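Local coordinates for protein mariner Mos1 transposase (Drosophila mauritiana, PDB 4MDB) that mediates cut-and-paste transposition of the Mos1 element, this chain being its RNase H-like, divalent-metal-dependent catalytic domain, at residues 73-78 against 166-171; 84-89 against 100-105. The protein carries 1 engineered substitution. One frame throughout, in Å; residues are numbered along the deposited sequence.

Interaction 1: residues 73-78 against 166-171; sequences LCVWWD and HLFASM
Trp77 and Leu167 have the nearest CA atoms across the contact, 9.3 Å apart; here strand 73-78 and helix segment 166-171 run at 122°, their axes 11.4 Å apart. Alternate strand residues, Leu73, Val75 and Trp77, send their side chains to the helix. Leu167 lays its CD2 methyl over one face of the Trp77 indole, a CH-pi contact 4.0 Å from the centroid of the five-membered ring. A chi1 of 62° sets the indole between the backbone N and the carbonyl carbon, with Leu167 running alongside in the opposite direction; the indole NE1 bonds to Ser163 OG. At the far end of that ring system Trp77 CH2 meets His166 CD2, the two side chains crossing nearly at a right angle, while His166 ND1 is held by Lys208. This is one face of the central sheet of the RNase H fold, covered by helix 162-175. Further along, Val75 CG1 lies 3.7 Å from Phe168 CZ, and Leu73 and Met171 meet tip to tip, CD2 to SD at 3.9 Å. Phe168 also touches Asp36 on the neighbouring strand, and the Phe168 side chain comes to about 4 Å, nearest atoms, from a bound magnesium ion.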
ATOM      1  N   LEU A  73     -10.409   5.054  -3.643  1.00 19.67           N
ATOM      2  CA  LEU A  73      -9.982   4.704  -2.283  1.00 15.35           C
ATOM      3  C   LEU A  73      -8.479   4.855  -2.260  1.00 13.60           C
ATOM      4  O   LEU A  73      -7.765   4.238  -3.098  1.00 13.47           O
ATOM      5  CB  LEU A  73     -10.398   3.338  -1.902  1.00 14.35           C
ATOM      6  CG  LEU A  73      -9.859   2.701  -0.632  1.00 14.78           C
ATOM      7  CD1 LEU A  73     -10.318   3.425   0.610  1.00 16.77           C
ATOM      8  CD2 LEU A  73     -10.263   1.280  -0.610  1.00 16.92           C
ATOM      9  N   CYS A  74      -7.986   5.551  -1.235  1.00 14.09           N
ATOM     10  CA  CYS A  74      -6.546   5.695  -0.980  1.00 14.20           C
ATOM     11  C   CYS A  74      -6.372   5.200   0.437  1.00 14.26           C
ATOM     12  O   CYS A  74      -6.929   5.788   1.351  1.00 15.25           O
ATOM     13  CB  CYS A  74      -6.142   7.122  -1.071  1.00 14.39           C
ATOM     14  SG  CYS A  74      -6.638   7.933  -2.641  1.00 16.92           S
ATOM     15  N   VAL A  75      -5.603   4.153   0.637  1.00 12.99           N
ATOM     16  CA  VAL A  75      -5.552   3.612   1.998  1.00 12.48           C
ATOM     17  C   VAL A  75      -4.128   3.239   2.347  1.00 13.27           C
ATOM     18  O   VAL A  75      -3.373   2.738   1.517  1.00 12.88           O
ATOM     19  CB  VAL A  75      -6.515   2.378   2.121  1.00 12.90           C
ATOM     20  CG1 VAL A  75      -6.188   1.317   1.065  1.00 14.06           C
ATOM     21  CG2 VAL A  75      -6.433   1.690   3.451  1.00 13.10           C
ATOM     22  N   TRP A  76      -3.846   3.342   3.629  1.00 12.27           N
ATOM     23  CA  TRP A  76      -2.532   3.029   4.212  1.00 11.97           C
ATOM     24  C   TRP A  76      -2.723   2.176   5.452  1.00 12.03           C
ATOM     25  O   TRP A  76      -3.618   2.424   6.224  1.00 13.34           O
ATOM     26  CB  TRP A  76      -1.696   4.259   4.539  1.00 10.84           C
ATOM     27  CG  TRP A  76      -1.427   5.129   3.383  1.00 11.52           C
ATOM     28  CD1 TRP A  76      -0.336   5.072   2.558  1.00 12.31           C
ATOM     29  CD2 TRP A  76      -2.303   6.109   2.796  1.00 12.24           C
ATOM     30  NE1 TRP A  76      -0.444   5.987   1.532  1.00 12.98           N
ATOM     31  CE2 TRP A  76      -1.634   6.656   1.696  1.00 12.22           C
ATOM     32  CE3 TRP A  76      -3.564   6.645   3.167  1.00 13.37           C
ATOM     33  CZ2 TRP A  76      -2.211   7.648   0.889  1.00 14.09           C
ATOM     34  CZ3 TRP A  76      -4.139   7.614   2.353  1.00 13.57           C
ATOM     35  CH2 TRP A  76      -3.449   8.096   1.249  1.00 14.21           C
ATOM     36  N   TRP A  77      -1.840   1.194   5.622  1.00 10.66           N
ATOM     37  CA  TRP A  77      -2.004   0.169   6.641  1.00 10.53           C
ATOM     38  C   TRP A  77      -0.713  -0.485   7.021  1.00 11.06           C
ATOM     39  O   TRP A  77       0.285  -0.326   6.327  1.00 11.66           O
ATOM     40  CB  TRP A  77      -3.028  -0.849   6.229  1.00 10.12           C
ATOM     41  CG  TRP A  77      -2.689  -1.627   4.955  1.00 10.49           C
ATOM     42  CD1 TRP A  77      -2.731  -1.144   3.693  1.00 11.10           C
ATOM     43  CD2 TRP A  77      -2.265  -2.996   4.850  1.00 10.69           C
ATOM     44  NE1 TRP A  77      -2.387  -2.134   2.795  1.00 10.29           N
ATOM     45  CE2 TRP A  77      -2.123  -3.287   3.469  1.00 10.93           C
ATOM     46  CE3 TRP A  77      -2.048  -4.014   5.762  1.00 10.93           C
ATOM     47  CZ2 TRP A  77      -1.708  -4.562   3.017  1.00 12.10           C
ATOM     48  CZ3 TRP A  77      -1.707  -5.264   5.328  1.00 11.51           C
ATOM     49  CH2 TRP A  77      -1.531  -5.543   3.956  1.00 11.60           C
ATOM     50  N   ASP A  78      -0.710  -1.193   8.149  1.00 11.93           N
ATOM     51  CA  ASP A  78       0.419  -1.958   8.591  1.00 12.53           C
ATOM     52  C   ASP A  78      -0.049  -3.264   9.211  1.00 11.38           C
ATOM     53  O   ASP A  78      -1.194  -3.663   9.031  1.00 10.85           O
ATOM     54  CB  ASP A  78       1.311  -1.096   9.484  1.00 12.33           C
ATOM     55  CG  ASP A  78       0.670  -0.838  10.895  1.00 13.91           C
ATOM     56  OD1 ASP A  78      -0.426  -1.341  11.140  1.00 14.42           O
ATOM     57  OD2 ASP A  78       1.383  -0.297  11.772  1.00 15.98           O
ATOM     58  N   HIS A 166      -2.857  -8.784  -1.141  1.00 13.54           N
ATOM     59  CA  HIS A 166      -3.566  -9.112   0.055  1.00 14.32           C
ATOM     60  C   HIS A 166      -4.826  -8.298   0.283  1.00 13.51           C
ATOM     61  O   HIS A 166      -5.909  -8.848   0.284  1.00 13.54           O
ATOM     62  CB  HIS A 166      -2.630  -9.040   1.256  1.00 14.89           C
ATOM     63  CG  HIS A 166      -3.182  -9.642   2.481  1.00 15.52           C
ATOM     64  ND1 HIS A 166      -3.247 -10.993   2.683  1.00 18.09           N
ATOM     65  CD2 HIS A 166      -3.742  -9.066   3.584  1.00 16.34           C
ATOM     66  CE1 HIS A 166      -3.768 -11.244   3.871  1.00 18.86           C
ATOM     67  NE2 HIS A 166      -4.127 -10.098   4.415  1.00 17.72           N
ATOM     68  N   LEU A 167      -4.706  -7.004   0.509  1.00 12.90           N
ATOM     69  CA  LEU A 167      -5.817  -6.194   0.983  1.00 13.26           C
ATOM     70  C   LEU A 167      -6.903  -6.061  -0.069  1.00 13.93           C
ATOM     71  O   LEU A 167      -8.084  -6.424   0.193  1.00 14.58           O
ATOM     72  CB  LEU A 167      -5.315  -4.811   1.421  1.00 13.82           C
ATOM     73  CG  LEU A 167      -6.452  -3.923   1.964  1.00 14.93           C
ATOM     74  CD1 LEU A 167      -6.884  -4.449   3.301  1.00 16.88           C
ATOM     75  CD2 LEU A 167      -5.972  -2.505   2.142  1.00 15.59           C
ATOM     76  N   PHE A 168      -6.546  -5.576  -1.235  1.00 13.25           N
ATOM     77  CA  PHE A 168      -7.529  -5.335  -2.342  1.00 12.79           C
ATOM     78  C   PHE A 168      -7.951  -6.667  -2.974  1.00 14.77           C
ATOM     79  O   PHE A 168      -9.066  -6.755  -3.458  1.00 17.12           O
ATOM     80  CB  PHE A 168      -6.952  -4.457  -3.387  1.00 12.89           C
ATOM     81  CG  PHE A 168      -6.729  -3.010  -2.966  1.00 12.00           C
ATOM     82  CD1 PHE A 168      -7.450  -2.393  -1.878  1.00 14.70           C
ATOM     83  CD2 PHE A 168      -5.799  -2.275  -3.602  1.00 13.60           C
ATOM     84  CE1 PHE A 168      -7.207  -1.099  -1.551  1.00 14.92           C
ATOM     85  CE2 PHE A 168      -5.534  -0.977  -3.260  1.00 12.58           C
ATOM     86  CZ  PHE A 168      -6.277  -0.359  -2.215  1.00 13.74           C
ATOM     87  N   ALA A 169      -7.129  -7.701  -2.937  1.00 14.35           N
ATOM     88  CA  ALA A 169      -7.482  -9.071  -3.381  1.00 15.43           C
ATOM     89  C   ALA A 169      -8.696  -9.562  -2.578  1.00 16.65           C
ATOM     90  O   ALA A 169      -9.738  -9.919  -3.138  1.00 19.74           O
ATOM     91  CB  ALA A 169      -6.308 -10.008  -3.205  1.00 16.09           C
ATOM     92  N   SER A 170      -8.623  -9.447  -1.264  1.00 15.92           N
ATOM     93  CA  SER A 170      -9.747  -9.819  -0.349  1.00 17.23           C
ATOM     94  C   SER A 170     -10.927  -8.893  -0.563  1.00 19.15           C
ATOM     95  O   SER A 170     -12.080  -9.352  -0.650  1.00 21.50           O
ATOM     96  CB  SER A 170      -9.305  -9.668   1.096  1.00 18.67           C
ATOM     97  OG  SER A 170     -10.277 -10.200   1.961  1.00 21.98           O
ATOM     98  N   MET A 171     -10.666  -7.598  -0.640  1.00 17.69           N
ATOM     99  CA  MET A 171     -11.731  -6.537  -0.724  1.00 16.66           C
ATOM    100  C   MET A 171     -12.473  -6.654  -2.037  1.00 20.26           C
ATOM    101  O   MET A 171     -13.685  -6.552  -2.104  1.00 21.94           O
ATOM    102  CB  MET A 171     -11.127  -5.159  -0.663  1.00 17.17           C
ATOM    103  CG  MET A 171     -12.135  -4.031  -0.410  1.00 18.32           C
ATOM    104  SD  MET A 171     -11.498  -2.408  -0.674  1.00 19.68           S
ATOM    105  CE  MET A 171     -10.444  -2.358   0.787  1.00 18.85           C
TER

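Interaction 2: residues 84-89 against 100-105; sequences YYELLK and QQQLIN
Asn105 lies over one face of the Tyr84 ring, with its backbone C above that face and its CB 3.7 Å from Tyr84 CZ; the ring and the Asn105 amide are turned 73° apart. The carboxylate of Glu86 is approached on its flat side by Gln102, whose CG sits 3.7 Å from Glu86 CD. Gln102 NE2 gives a nearly straight hydrogen bond to Glu86 OE1 (3.0 Å, 165°), aimed in the plane of its own amide but reaching the oxygen from well above the carboxylate plane. Glu86 CG is anti to its carbonyl carbon (chi1 -66°), and the chain runs extended beyond it to carry the acid across to the helix. Within the strand, Tyr84 OH donates to Glu86 OE2, though the modelled separation is doubtfully short. Asn105 is steadied from its own helix, because Gln101 NE2 bonds its OD1 at 3.2 Å. Leu88 CD1 packs against the Gln102 amide, 3.8 Å from NE2. Helix 96-113, the first helix after the three antiparallel strands, runs back roughly antiparallel over edge strand 81-87 of the RNase H-type sheet. The partly exposed acid of Glu86 thus meets the helix through a polar partner, and the amide donor on OE1 would favour a charged carboxylate.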
ATOM      1  N   TYR A  84      -5.143   4.910   8.020  1.00 14.57           N
ATOM      2  CA  TYR A  84      -5.728   6.090   7.504  1.00 13.92           C
ATOM      3  C   TYR A  84      -6.235   5.758   6.132  1.00 15.61           C
ATOM      4  O   TYR A  84      -5.634   4.974   5.439  1.00 16.82           O
ATOM      5  CB  TYR A  84      -4.756   7.222   7.430  1.00 14.06           C
ATOM      6  CG  TYR A  84      -5.302   8.501   6.861  1.00 14.73           C
ATOM      7  CD1 TYR A  84      -6.286   9.198   7.541  1.00 16.15           C
ATOM      8  CD2 TYR A  84      -4.905   9.004   5.632  1.00 17.01           C
ATOM      9  CE1 TYR A  84      -6.762  10.422   7.065  1.00 18.59           C
ATOM     10  CE2 TYR A  84      -5.359  10.221   5.164  1.00 16.39           C
ATOM     11  CZ  TYR A  84      -6.308  10.904   5.880  1.00 18.05           C
ATOM     12  OH  TYR A  84      -6.802  12.053   5.345  1.00 21.63           O
ATOM     13  N   TYR A  85      -7.380   6.268   5.752  1.00 15.59           N
ATOM     14  CA  TYR A  85      -7.793   6.235   4.324  1.00 16.96           C
ATOM     15  C   TYR A  85      -8.614   7.437   3.942  1.00 18.99           C
ATOM     16  O   TYR A  85      -9.199   8.125   4.808  1.00 17.02           O
ATOM     17  CB  TYR A  85      -8.546   4.946   4.005  1.00 17.91           C
ATOM     18  CG  TYR A  85     -10.014   4.885   4.423  1.00 20.66           C
ATOM     19  CD1 TYR A  85     -10.388   4.396   5.668  1.00 24.12           C
ATOM     20  CD2 TYR A  85     -11.021   5.281   3.543  1.00 22.10           C
ATOM     21  CE1 TYR A  85     -11.728   4.319   6.042  1.00 22.79           C
ATOM     22  CE2 TYR A  85     -12.361   5.244   3.915  1.00 24.83           C
ATOM     23  CZ  TYR A  85     -12.714   4.742   5.145  1.00 25.15           C
ATOM     24  OH  TYR A  85     -14.032   4.720   5.515  1.00 30.84           O
ATOM     25  N   GLU A  86      -8.594   7.708   2.648  1.00 17.48           N
ATOM     26  CA  GLU A  86      -9.491   8.726   2.037  1.00 17.97           C
ATOM     27  C   GLU A  86     -10.252   8.122   0.896  1.00 20.73           C
ATOM     28  O   GLU A  86      -9.735   7.267   0.148  1.00 17.90           O
ATOM     29  CB  GLU A  86      -8.684   9.933   1.589  1.00 19.24           C
ATOM     30  CG  GLU A  86      -8.036  10.742   2.689  1.00 20.49           C
ATOM     31  CD  GLU A  86      -7.297  11.954   2.188  1.00 20.12           C
ATOM     32  OE1 GLU A  86      -7.368  12.218   0.939  1.00 23.13           O
ATOM     33  OE2 GLU A  86      -6.552  12.614   2.978  1.00 22.35           O
ATOM     34  N   LEU A  87     -11.514   8.552   0.753  1.00 22.64           N
ATOM     35  CA  LEU A  87     -12.323   8.204  -0.381  1.00 23.25           C
ATOM     36  C   LEU A  87     -12.550   9.546  -1.108  1.00 25.73           C
ATOM     37  O   LEU A  87     -13.021  10.572  -0.524  1.00 24.59           O
ATOM     38  CB  LEU A  87     -13.574   7.496   0.071  1.00 28.81           C
ATOM     39  CG  LEU A  87     -14.466   6.856  -0.988  1.00 29.65           C
ATOM     40  CD1 LEU A  87     -13.903   5.560  -1.595  1.00 29.50           C
ATOM     41  CD2 LEU A  87     -15.857   6.636  -0.444  1.00 30.42           C
ATOM     42  N   LEU A  88     -12.070   9.616  -2.328  1.00 22.67           N
ATOM     43  CA  LEU A  88     -12.058  10.892  -3.030  1.00 27.11           C
ATOM     44  C   LEU A  88     -13.472  11.118  -3.607  1.00 27.51           C
ATOM     45  O   LEU A  88     -14.233  10.182  -3.837  1.00 31.12           O
ATOM     46  CB  LEU A  88     -10.983  10.941  -4.112  1.00 26.38           C
ATOM     47  CG  LEU A  88      -9.560  11.494  -3.858  1.00 31.45           C
ATOM     48  CD1 LEU A  88      -9.021  11.313  -2.463  1.00 29.53           C
ATOM     49  CD2 LEU A  88      -8.519  11.052  -4.884  1.00 29.77           C
ATOM     50  N   LYS A  89     -13.776  12.383  -3.840  1.00 35.32           N
ATOM     51  CA  LYS A  89     -15.048  12.744  -4.412  1.00 36.57           C
ATOM     52  C   LYS A  89     -15.110  12.195  -5.819  1.00 33.34           C
ATOM     53  O   LYS A  89     -14.091  12.129  -6.531  1.00 31.17           O
ATOM     54  CB  LYS A  89     -15.247  14.254  -4.338  1.00 41.51           C
ATOM     55  CG  LYS A  89     -15.290  14.741  -2.891  1.00 47.45           C
ATOM     56  CD  LYS A  89     -16.410  15.734  -2.631  1.00 50.67           C
ATOM     57  CE  LYS A  89     -16.173  17.052  -3.362  1.00 56.43           C
ATOM     58  NZ  LYS A  89     -14.926  17.745  -2.915  1.00 56.85           N
ATOM     59  N   GLN A 100       0.732  14.760  -1.390  1.00 18.71           N
ATOM     60  CA  GLN A 100       1.528  15.397  -0.353  1.00 21.08           C
ATOM     61  C   GLN A 100       0.690  15.618   0.877  1.00 20.82           C
ATOM     62  O   GLN A 100       1.102  15.279   1.985  1.00 19.02           O
ATOM     63  CB  GLN A 100       2.084  16.725  -0.903  1.00 21.89           C
ATOM     64  CG  GLN A 100       2.765  17.675   0.035  1.00 25.79           C
ATOM     65  CD  GLN A 100       3.501  18.701  -0.811  1.00 30.49           C
ATOM     66  OE1 GLN A 100       2.915  19.366  -1.679  1.00 32.27           O
ATOM     67  NE2 GLN A 100       4.786  18.748  -0.649  1.00 32.02           N
ATOM     68  N   GLN A 101      -0.521  16.138   0.696  1.00 19.55           N
ATOM     69  CA  GLN A 101      -1.435  16.352   1.797  1.00 22.45           C
ATOM     70  C   GLN A 101      -1.905  15.053   2.486  1.00 19.94           C
ATOM     71  O   GLN A 101      -2.035  14.987   3.696  1.00 19.37           O
ATOM     72  CB  GLN A 101      -2.631  17.199   1.350  1.00 25.80           C
ATOM     73  CG  GLN A 101      -3.364  17.771   2.512  1.00 31.34           C
ATOM     74  CD  GLN A 101      -2.410  18.565   3.459  1.00 36.77           C
ATOM     75  OE1 GLN A 101      -1.605  19.412   3.024  1.00 37.89           O
ATOM     76  NE2 GLN A 101      -2.454  18.220   4.731  1.00 35.92           N
ATOM     77  N   GLN A 102      -2.129  14.015   1.685  1.00 16.50           N
ATOM     78  CA  GLN A 102      -2.392  12.738   2.230  1.00 15.34           C
ATOM     79  C   GLN A 102      -1.277  12.210   3.153  1.00 13.14           C
ATOM     80  O   GLN A 102      -1.609  11.616   4.162  1.00 14.94           O
ATOM     81  CB  GLN A 102      -2.651  11.774   1.081  1.00 15.25           C
ATOM     82  CG  GLN A 102      -4.046  12.022   0.450  1.00 15.46           C
ATOM     83  CD  GLN A 102      -4.317  11.087  -0.690  1.00 14.07           C
ATOM     84  OE1 GLN A 102      -3.385  10.641  -1.359  1.00 14.59           O
ATOM     85  NE2 GLN A 102      -5.579  10.771  -0.929  1.00 14.75           N
ATOM     86  N   LEU A 103      -0.045  12.331   2.735  1.00 14.98           N
ATOM     87  CA  LEU A 103       1.073  11.838   3.534  1.00 15.10           C
ATOM     88  C   LEU A 103       1.126  12.586   4.843  1.00 17.71           C
ATOM     89  O   LEU A 103       1.370  11.988   5.884  1.00 15.16           O
ATOM     90  CB  LEU A 103       2.380  11.932   2.814  1.00 15.32           C
ATOM     91  CG  LEU A 103       2.587  11.119   1.524  1.00 15.81           C
ATOM     92  CD1 LEU A 103       3.917  11.432   0.945  1.00 18.01           C
ATOM     93  CD2 LEU A 103       2.510   9.651   1.859  1.00 15.09           C
ATOM     94  N   ILE A 104       0.926  13.912   4.761  1.00 16.55           N
ATOM     95  CA  ILE A 104       0.874  14.711   6.004  1.00 16.88           C
ATOM     96  C   ILE A 104      -0.259  14.280   6.937  1.00 18.91           C
ATOM     97  O   ILE A 104      -0.061  14.140   8.137  1.00 19.62           O
ATOM     98  CB  ILE A 104       0.858  16.202   5.674  1.00 19.82           C
ATOM     99  CG1 ILE A 104       2.222  16.609   5.113  1.00 19.78           C
ATOM    100  CG2 ILE A 104       0.446  17.040   6.897  1.00 19.96           C
ATOM    101  CD1 ILE A 104       2.224  17.913   4.319  1.00 22.72           C
ATOM    102  N   ASN A 105      -1.459  14.025   6.425  1.00 18.98           N
ATOM    103  CA  ASN A 105      -2.548  13.548   7.221  1.00 18.15           C
ATOM    104  C   ASN A 105      -2.309  12.135   7.770  1.00 17.29           C
ATOM    105  O   ASN A 105      -2.654  11.820   8.852  1.00 16.74           O
ATOM    106  CB  ASN A 105      -3.811  13.566   6.383  1.00 20.90           C
ATOM    107  CG  ASN A 105      -4.182  14.969   5.974  1.00 25.41           C
ATOM    108  OD1 ASN A 105      -3.729  15.888   6.598  1.00 36.27           O
ATOM    109  ND2 ASN A 105      -4.997  15.144   4.929  1.00 31.31           N
TER

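The two contacts sit on opposite faces of one mixed sheet, their centres 14 Å apart. Strands 69-78 and 81-87 are antiparallel neighbours joined by a short turn, and the backbone pairs Cys74 N to Glu86 O and Trp76 N to Tyr84 O probably tie them together. Helix 96-113 lies on one side and helix 162-175 on the other. Along the chain, both segments of interaction 2 come between the two of interaction 1. Cys74 and Trp76, which point away from helix 162-175, touch Gln102 instead. The resulting helix-sheet-helix sandwich is that of the RNase H fold; interaction 1 borders the metal and raltegravir site, whereas interaction 2 lies farther out.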